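Local coordinates for sphingomyelinase-c (Listeria ivanovii, PDB 1ZWX), which belongs to the endonuclease/exonuclease/phosphatase family and has the layered alpha/beta fold of DNase I-like proteins, at residues A[164-176]-A[198-212]. Sequence-based numbering, arbitrary orientation.
Unlike the reference sequence in segment 198-212: Leu-209 (reference Phe).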
ATOM      1  N   SER A 164      13.994  12.120   6.458  1.00 22.15           N
ATOM      2  CA  SER A 164      12.936  11.213   5.971  1.00 23.50           C
ATOM      3  C   SER A 164      12.045  10.758   7.162  1.00 23.21           C
ATOM      4  O   SER A 164      10.829  10.680   7.035  1.00 22.77           O
ATOM      5  CB  SER A 164      13.507  10.071   5.132  1.00 23.05           C
ATOM      6  OG  SER A 164      14.471   9.317   5.833  1.00 26.34           O
ATOM      7  N   ARG A 165      12.641  10.524   8.323  1.00 22.43           N
ATOM      8  CA  ARG A 165      11.833  10.243   9.529  1.00 23.88           C
ATOM      9  C   ARG A 165      10.861  11.374   9.928  1.00 22.60           C
ATOM     10  O   ARG A 165       9.666  11.137  10.270  1.00 21.93           O
ATOM     11  CB  ARG A 165      12.761   9.801  10.689  1.00 23.33           C
ATOM     12  CG  ARG A 165      12.054   9.639  12.047  1.00 26.77           C
ATOM     13  CD  ARG A 165      12.961   8.901  13.036  1.00 27.84           C
ATOM     14  NE  ARG A 165      12.262   8.609  14.295  1.00 33.05           N
ATOM     15  CZ  ARG A 165      12.807   7.990  15.344  1.00 34.18           C
ATOM     16  NH1 ARG A 165      14.079   7.583  15.303  1.00 35.01           N
ATOM     17  NH2 ARG A 165      12.081   7.785  16.439  1.00 32.15           N
ATOM     18  N   ALA A 166      11.344  12.615   9.908  1.00 21.95           N
ATOM     19  CA  ALA A 166      10.490  13.760  10.196  1.00 21.75           C
ATOM     20  C   ALA A 166       9.345  13.880   9.193  1.00 22.25           C
ATOM     21  O   ALA A 166       8.203  14.160   9.571  1.00 21.18           O
ATOM     22  CB  ALA A 166      11.300  15.061  10.192  1.00 22.97           C
ATOM     23  N   ILE A 167       9.661  13.723   7.901  1.00 20.50           N
ATOM     24  CA  ILE A 167       8.619  13.804   6.875  1.00 19.98           C
ATOM     25  C   ILE A 167       7.544  12.711   7.132  1.00 19.10           C
ATOM     26  O   ILE A 167       6.360  13.026   7.148  1.00 19.86           O
ATOM     27  CB  ILE A 167       9.208  13.666   5.424  1.00 19.77           C
ATOM     28  CG1 ILE A 167      10.100  14.876   5.090  1.00 19.89           C
ATOM     29  CG2 ILE A 167       8.079  13.607   4.381  1.00 18.75           C
ATOM     30  CD1 ILE A 167      11.071  14.571   3.918  1.00 18.40           C
ATOM     31  N   ARG A 168       7.964  11.474   7.359  1.00 21.16           N
ATOM     32  CA  ARG A 168       7.011  10.363   7.624  1.00 20.88           C
ATOM     33  C   ARG A 168       6.174  10.636   8.866  1.00 22.07           C
ATOM     34  O   ARG A 168       4.995  10.341   8.901  1.00 20.77           O
ATOM     35  CB  ARG A 168       7.712   9.050   7.817  1.00 22.69           C
ATOM     36  CG  ARG A 168       8.178   8.408   6.526  1.00 22.62           C
ATOM     37  CD  ARG A 168       8.632   7.017   6.764  1.00 20.52           C
ATOM     38  NE  ARG A 168       9.935   6.905   7.436  1.00 21.71           N
ATOM     39  CZ  ARG A 168      11.114   6.876   6.820  1.00 21.80           C
ATOM     40  NH1 ARG A 168      11.193   6.920   5.477  1.00 20.18           N
ATOM     41  NH2 ARG A 168      12.219   6.771   7.569  1.00 23.67           N
ATOM     42  N   ALA A 169       6.792  11.243   9.883  1.00 21.79           N
ATOM     43  CA  ALA A 169       6.083  11.591  11.101  1.00 21.95           C
ATOM     44  C   ALA A 169       5.023  12.650  10.824  1.00 21.84           C
ATOM     45  O   ALA A 169       3.906  12.554  11.377  1.00 22.06           O
ATOM     46  CB  ALA A 169       7.095  12.026  12.220  1.00 21.46           C
ATOM     47  N   GLU A 170       5.315  13.607   9.929  1.00 20.11           N
ATOM     48  CA  GLU A 170       4.357  14.646   9.581  1.00 20.13           C
ATOM     49  C   GLU A 170       3.229  14.009   8.767  1.00 20.56           C
ATOM     50  O   GLU A 170       2.040  14.334   8.951  1.00 19.80           O
ATOM     51  CB  GLU A 170       5.019  15.780   8.793  1.00 19.51           C
ATOM     52  CG  GLU A 170       4.187  17.029   8.600  1.00 21.93           C
ATOM     53  CD  GLU A 170       3.139  16.905   7.454  1.00 26.95           C
ATOM     54  OE1 GLU A 170       2.158  17.663   7.459  1.00 29.07           O
ATOM     55  OE2 GLU A 170       3.301  16.056   6.563  1.00 25.34           O
ATOM     56  N   GLN A 171       3.600  13.087   7.884  1.00 20.03           N
ATOM     57  CA  GLN A 171       2.586  12.403   7.042  1.00 20.75           C
ATOM     58  C   GLN A 171       1.677  11.518   7.892  1.00 21.01           C
ATOM     59  O   GLN A 171       0.478  11.468   7.656  1.00 22.00           O
ATOM     60  CB  GLN A 171       3.293  11.583   5.951  1.00 19.88           C
ATOM     61  CG  GLN A 171       3.928  12.534   4.904  1.00 18.89           C
ATOM     62  CD  GLN A 171       4.732  11.785   3.859  1.00 18.27           C
ATOM     63  OE1 GLN A 171       5.019  10.612   4.026  1.00 18.59           O
ATOM     64  NE2 GLN A 171       5.086  12.480   2.764  1.00 18.56           N
ATOM     65  N   MET A 172       2.238  10.820   8.880  1.00 22.51           N
ATOM     66  CA  MET A 172       1.390  10.081   9.823  1.00 23.93           C
ATOM     67  C   MET A 172       0.401  10.992  10.560  1.00 23.69           C
ATOM     68  O   MET A 172      -0.773  10.607  10.737  1.00 23.48           O
ATOM     69  CB  MET A 172       2.213   9.232  10.787  1.00 24.18           C
ATOM     70  CG  MET A 172       3.149   8.389  10.045  1.00 25.13           C
ATOM     71  SD  MET A 172       3.675   6.776  10.471  0.50 25.58           S
ATOM     72  CE  MET A 172       4.707   6.426   9.047  0.50 27.07           C
ATOM     73  N   GLN A 173       0.854  12.182  10.973  1.00 23.33           N
ATOM     74  CA  GLN A 173      -0.036  13.176  11.559  1.00 23.19           C
ATOM     75  C   GLN A 173      -1.134  13.606  10.592  1.00 23.44           C
ATOM     76  O   GLN A 173      -2.270  13.794  11.030  1.00 21.46           O
ATOM     77  CB  GLN A 173       0.684  14.439  12.078  1.00 23.07           C
ATOM     78  CG  GLN A 173      -0.279  15.441  12.773  1.00 23.19           C
ATOM     79  CD  GLN A 173      -0.943  14.798  14.027  1.00 28.53           C
ATOM     80  OE1 GLN A 173      -0.262  14.271  14.920  1.00 28.26           O
ATOM     81  NE2 GLN A 173      -2.274  14.815  14.065  1.00 29.73           N
ATOM     82  N   GLU A 174      -0.798  13.815   9.309  1.00 21.46           N
ATOM     83  CA  GLU A 174      -1.838  14.157   8.324  1.00 23.34           C
ATOM     84  C   GLU A 174      -2.981  13.136   8.349  1.00 21.56           C
ATOM     85  O   GLU A 174      -4.129  13.528   8.273  1.00 22.77           O
ATOM     86  CB  GLU A 174      -1.271  14.312   6.907  1.00 22.64           C
ATOM     87  CG  GLU A 174      -0.330  15.536   6.754  1.00 25.25           C
ATOM     88  CD  GLU A 174      -0.021  15.881   5.287  1.00 25.92           C
ATOM     89  OE1 GLU A 174      -0.923  15.767   4.450  1.00 29.72           O
ATOM     90  OE2 GLU A 174       1.130  16.258   4.977  1.00 29.70           O
ATOM     91  N   ILE A 175      -2.638  11.860   8.479  1.00 21.09           N
ATOM     92  CA  ILE A 175      -3.616  10.770   8.528  1.00 21.93           C
ATOM     93  C   ILE A 175      -4.474  10.878   9.812  1.00 23.28           C
ATOM     94  O   ILE A 175      -5.712  10.841   9.765  1.00 22.67           O
ATOM     95  CB  ILE A 175      -2.918   9.441   8.438  1.00 21.43           C
ATOM     96  CG1 ILE A 175      -2.320   9.238   7.007  1.00 19.44           C
ATOM     97  CG2 ILE A 175      -3.844   8.266   8.820  1.00 21.82           C
ATOM     98  CD1 ILE A 175      -1.407   8.026   6.932  1.00 19.16           C
ATOM     99  N   GLN A 176      -3.808  11.049  10.949  1.00 23.49           N
ATOM    100  CA  GLN A 176      -4.560  11.178  12.213  1.00 25.18           C
ATOM    101  C   GLN A 176      -5.410  12.416  12.269  1.00 24.59           C
ATOM    102  O   GLN A 176      -6.494  12.370  12.826  1.00 26.26           O
ATOM    103  CB  GLN A 176      -3.650  11.074  13.430  1.00 25.96           C
ATOM    104  CG  GLN A 176      -3.660   9.703  14.111  1.00 29.80           C
ATOM    105  CD  GLN A 176      -5.064   9.210  14.533  1.00 30.91           C
ATOM    106  OE1 GLN A 176      -5.903   9.979  14.988  1.00 34.75           O
ATOM    107  NE2 GLN A 176      -5.301   7.910  14.365  1.00 33.00           N
ATOM    108  N   VAL A 198       8.471   2.350   7.439  1.00 23.10           N
ATOM    109  CA  VAL A 198       9.031   2.317   8.789  1.00 22.89           C
ATOM    110  C   VAL A 198       9.336   0.858   9.091  1.00 24.21           C
ATOM    111  O   VAL A 198       8.436   0.006   9.084  1.00 23.56           O
ATOM    112  CB  VAL A 198       8.066   2.925   9.813  1.00 22.70           C
ATOM    113  CG1 VAL A 198       8.607   2.766  11.288  1.00 21.18           C
ATOM    114  CG2 VAL A 198       7.775   4.366   9.485  1.00 22.14           C
ATOM    115  N   ASN A 199      10.619   0.562   9.316  1.00 25.19           N
ATOM    116  CA  ASN A 199      11.073  -0.781   9.570  1.00 26.97           C
ATOM    117  C   ASN A 199      10.660  -1.246  10.982  1.00 27.38           C
ATOM    118  O   ASN A 199      10.818  -0.507  11.974  1.00 26.32           O
ATOM    119  CB  ASN A 199      12.607  -0.849   9.347  1.00 28.70           C
ATOM    120  CG  ASN A 199      13.150  -2.264   9.353  1.00 30.51           C
ATOM    121  OD1 ASN A 199      12.458  -3.233   9.033  1.00 31.70           O
ATOM    122  ND2 ASN A 199      14.417  -2.391   9.727  1.00 36.06           N
ATOM    123  N   TYR A 200      10.090  -2.446  11.045  1.00 27.97           N
ATOM    124  CA  TYR A 200       9.534  -2.997  12.267  1.00 29.69           C
ATOM    125  C   TYR A 200      10.601  -3.084  13.349  1.00 31.34           C
ATOM    126  O   TYR A 200      11.752  -3.394  13.053  1.00 31.30           O
ATOM    127  CB  TYR A 200       8.994  -4.416  12.032  1.00 30.72           C
ATOM    128  CG  TYR A 200       8.495  -5.047  13.321  1.00 30.99           C
ATOM    129  CD1 TYR A 200       7.335  -4.563  13.947  1.00 32.60           C
ATOM    130  CD2 TYR A 200       9.196  -6.096  13.938  1.00 31.32           C
ATOM    131  CE1 TYR A 200       6.858  -5.128  15.154  1.00 32.64           C
ATOM    132  CE2 TYR A 200       8.737  -6.663  15.145  1.00 29.84           C
ATOM    133  CZ  TYR A 200       7.578  -6.172  15.739  1.00 32.47           C
ATOM    134  OH  TYR A 200       7.117  -6.709  16.928  1.00 33.78           O
ATOM    135  N   GLY A 201      10.196  -2.796  14.581  1.00 31.72           N
ATOM    136  CA  GLY A 201      11.025  -3.048  15.751  1.00 33.89           C
ATOM    137  C   GLY A 201      12.094  -2.008  15.984  1.00 34.41           C
ATOM    138  O   GLY A 201      13.035  -2.261  16.724  1.00 36.24           O
ATOM    139  N   THR A 202      11.963  -0.848  15.348  1.00 33.42           N
ATOM    140  CA  THR A 202      12.919   0.247  15.504  1.00 31.92           C
ATOM    141  C   THR A 202      12.285   1.266  16.430  1.00 31.24           C
ATOM    142  O   THR A 202      11.087   1.140  16.766  1.00 29.84           O
ATOM    143  CB  THR A 202      13.234   0.927  14.148  1.00 32.46           C
ATOM    144  OG1 THR A 202      12.007   1.321  13.492  1.00 32.30           O
ATOM    145  CG2 THR A 202      14.054   0.018  13.241  1.00 31.60           C
ATOM    146  N   ASP A 203      13.075   2.263  16.867  1.00 30.52           N
ATOM    147  CA  ASP A 203      12.525   3.418  17.574  1.00 29.67           C
ATOM    148  C   ASP A 203      11.418   4.089  16.757  1.00 28.19           C
ATOM    149  O   ASP A 203      10.382   4.471  17.312  1.00 27.05           O
ATOM    150  CB  ASP A 203      13.597   4.467  17.880  1.00 31.11           C
ATOM    151  CG  ASP A 203      14.542   4.045  19.007  1.00 34.51           C
ATOM    152  OD1 ASP A 203      14.353   2.977  19.625  1.00 37.15           O
ATOM    153  OD2 ASP A 203      15.502   4.797  19.268  1.00 39.46           O
ATOM    154  N   GLU A 204      11.657   4.261  15.450  1.00 25.93           N
ATOM    155  CA  GLU A 204      10.675   4.896  14.572  1.00 24.72           C
ATOM    156  C   GLU A 204       9.367   4.067  14.547  1.00 24.43           C
ATOM    157  O   GLU A 204       8.292   4.634  14.517  1.00 25.36           O
ATOM    158  CB  GLU A 204      11.197   5.098  13.144  1.00 24.96           C
ATOM    159  CG  GLU A 204      10.241   5.985  12.325  1.00 24.47           C
ATOM    160  CD  GLU A 204      10.674   6.224  10.880  1.00 24.32           C
ATOM    161  OE1 GLU A 204      10.108   7.115  10.223  1.00 26.26           O
ATOM    162  OE2 GLU A 204      11.564   5.537  10.425  1.00 24.22           O
ATOM    163  N   TYR A 205       9.480   2.749  14.563  1.00 24.56           N
ATOM    164  CA  TYR A 205       8.294   1.871  14.645  1.00 25.35           C
ATOM    165  C   TYR A 205       7.480   2.165  15.912  1.00 25.83           C
ATOM    166  O   TYR A 205       6.278   2.408  15.845  1.00 24.93           O
ATOM    167  CB  TYR A 205       8.668   0.401  14.592  1.00 25.35           C
ATOM    168  CG  TYR A 205       7.419  -0.482  14.595  1.00 26.85           C
ATOM    169  CD1 TYR A 205       6.727  -0.763  13.396  1.00 26.87           C
ATOM    170  CD2 TYR A 205       6.910  -0.995  15.784  1.00 26.94           C
ATOM    171  CE1 TYR A 205       5.574  -1.550  13.396  1.00 26.08           C
ATOM    172  CE2 TYR A 205       5.740  -1.800  15.790  1.00 26.34           C
ATOM    173  CZ  TYR A 205       5.079  -2.049  14.601  1.00 26.84           C
ATOM    174  OH  TYR A 205       3.951  -2.839  14.609  1.00 27.18           O
ATOM    175  N   HIS A 206       8.157   2.204  17.061  1.00 26.99           N
ATOM    176  CA  HIS A 206       7.521   2.605  18.324  1.00 27.55           C
ATOM    177  C   HIS A 206       6.758   3.885  18.183  1.00 27.04           C
ATOM    178  O   HIS A 206       5.572   3.957  18.559  1.00 26.65           O
ATOM    179  CB  HIS A 206       8.561   2.720  19.475  1.00 29.19           C
ATOM    180  CG  HIS A 206       8.003   3.350  20.717  1.00 33.51           C
ATOM    181  ND1 HIS A 206       7.795   4.709  20.836  1.00 38.31           N
ATOM    182  CD2 HIS A 206       7.574   2.802  21.881  1.00 37.53           C
ATOM    183  CE1 HIS A 206       7.265   4.973  22.019  1.00 39.18           C
ATOM    184  NE2 HIS A 206       7.115   3.831  22.670  1.00 39.04           N
ATOM    185  N   ASP A 207       7.401   4.912  17.618  1.00 26.01           N
ATOM    186  CA  ASP A 207       6.758   6.200  17.470  1.00 25.35           C
ATOM    187  C   ASP A 207       5.583   6.195  16.495  1.00 25.44           C
ATOM    188  O   ASP A 207       4.605   6.928  16.692  1.00 25.57           O
ATOM    189  CB  ASP A 207       7.767   7.257  17.032  1.00 26.53           C
ATOM    190  CG  ASP A 207       8.677   7.713  18.183  1.00 29.38           C
ATOM    191  OD1 ASP A 207       8.736   7.049  19.256  1.00 31.06           O
ATOM    192  OD2 ASP A 207       9.341   8.724  17.981  1.00 35.44           O
ATOM    193  N   MET A 208       5.716   5.426  15.416  1.00 24.91           N
ATOM    194  CA  MET A 208       4.617   5.285  14.434  1.00 24.61           C
ATOM    195  C   MET A 208       3.338   4.785  15.115  1.00 23.80           C
ATOM    196  O   MET A 208       2.250   5.289  14.825  1.00 24.51           O
ATOM    197  CB  MET A 208       4.984   4.294  13.337  1.00 23.55           C
ATOM    198  CG  MET A 208       3.778   3.981  12.388  1.00 22.15           C
ATOM    199  SD  MET A 208       4.307   3.142  10.878  1.00 24.58           S
ATOM    200  CE  MET A 208       4.790   1.566  11.485  1.00 19.81           C
ATOM    201  N   LEU A 209       3.483   3.802  16.002  1.00 24.46           N
ATOM    202  CA  LEU A 209       2.321   3.289  16.775  1.00 25.86           C
ATOM    203  C   LEU A 209       1.592   4.447  17.454  1.00 25.88           C
ATOM    204  O   LEU A 209       0.342   4.556  17.396  1.00 25.53           O
ATOM    205  CB  LEU A 209       2.701   2.137  17.736  1.00 26.55           C
ATOM    206  CG  LEU A 209       3.322   0.852  17.153  1.00 28.17           C
ATOM    207  CD1 LEU A 209       3.513  -0.227  18.198  1.00 29.30           C
ATOM    208  CD2 LEU A 209       2.564   0.314  15.922  1.00 28.63           C
ATOM    209  N   LYS A 210       2.351   5.385  18.023  1.00 24.54           N
ATOM    210  CA  LYS A 210       1.735   6.515  18.703  1.00 24.13           C
ATOM    211  C   LYS A 210       1.148   7.547  17.762  1.00 23.62           C
ATOM    212  O   LYS A 210       0.118   8.163  18.052  1.00 23.43           O
ATOM    213  CB  LYS A 210       2.749   7.202  19.669  1.00 24.95           C
ATOM    214  CG  LYS A 210       3.244   6.316  20.811  1.00 24.85           C
ATOM    215  CD  LYS A 210       2.112   6.032  21.818  1.00 29.43           C
ATOM    216  CE  LYS A 210       2.577   5.341  23.120  1.00 32.44           C
ATOM    217  NZ  LYS A 210       3.906   4.685  22.975  1.00 35.42           N
ATOM    218  N   LEU A 211       1.828   7.782  16.644  1.00 22.71           N
ATOM    219  CA  LEU A 211       1.419   8.856  15.732  1.00 23.38           C
ATOM    220  C   LEU A 211       0.159   8.470  14.937  1.00 23.02           C
ATOM    221  O   LEU A 211      -0.650   9.333  14.631  1.00 24.77           O
ATOM    222  CB  LEU A 211       2.537   9.153  14.729  1.00 22.56           C
ATOM    223  CG  LEU A 211       3.773   9.884  15.293  1.00 26.03           C
ATOM    224  CD1 LEU A 211       4.964   9.820  14.315  1.00 27.95           C
ATOM    225  CD2 LEU A 211       3.411  11.307  15.576  1.00 28.32           C
ATOM    226  N   LEU A 212       0.061   7.206  14.571  1.00 23.54           N
ATOM    227  CA  LEU A 212      -1.143   6.659  13.872  1.00 23.94           C
ATOM    228  C   LEU A 212      -2.194   6.165  14.853  1.00 24.59           C
ATOM    229  O   LEU A 212      -3.331   5.842  14.440  1.00 24.90           O
ATOM    230  CB  LEU A 212      -0.755   5.479  12.981  1.00 23.32           C
ATOM    231  CG  LEU A 212       0.054   5.775  11.695  1.00 24.68           C
ATOM    232  CD1 LEU A 212       0.269   4.479  10.938  1.00 23.58           C
ATOM    233  CD2 LEU A 212      -0.625   6.839  10.807  1.00 25.31           C
TER
HETATM  234  O   HOH W   1       8.583   8.807  11.426  1.00 33.09           O
HETATM  235  O   HOH W   2      -1.245  11.657  15.906  1.00 29.85           O
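Met-172 reaches across from helix 161-182 into the apolar centre. In the conformer described here, one of two modelled, Met-172 SD lies 3.4 Å from Met-208 CG, and CE touches Val-198 CG2. Leu-212 CD2 touches both Met-172 CB and the CG2 and CD1 of Ile-175. Toward the outside, Leu-211 CD1 rests on Ala-169 CB at 3.7 Å.

Polar groups follow at both ends. Arg-168 bends at chi3 (-74°) and grips Glu-204 side-on in a salt bridge. Arg-168 NE gives Glu-204 OE1 a nearly straight bond of 2.8 Å (167°), and Arg-168 NH2 reaches the syn lone pair of Glu-204 OE2 at 3.2 Å. Asp-155 also pairs with this NH2, so two acids share the arginine. Water 1 joins Glu-204 OE1 to Arg-165 O. Extended Arg-165 slides past Glu-204, one guanidinium face over the Glu-204 backbone. Arg-165 NH2 makes a salt bridge to Asp-207 OD2 at 3.3 Å, from above the carboxylate plane. At the far end, Gln-176 NE2 donates to Leu-212 O (2.9 Å) and to Glu-253.

The helix segments run nearly parallel, 25° apart and 9.1 Å at closest approach. Gln-171 of helix 161-182 bonds to Gln-153 and Arg-121. Met-208 and Tyr-205 of helix 203-212 pack on strand 248-252, an outermost strand of one six-stranded sheet of the DNase I-like fold.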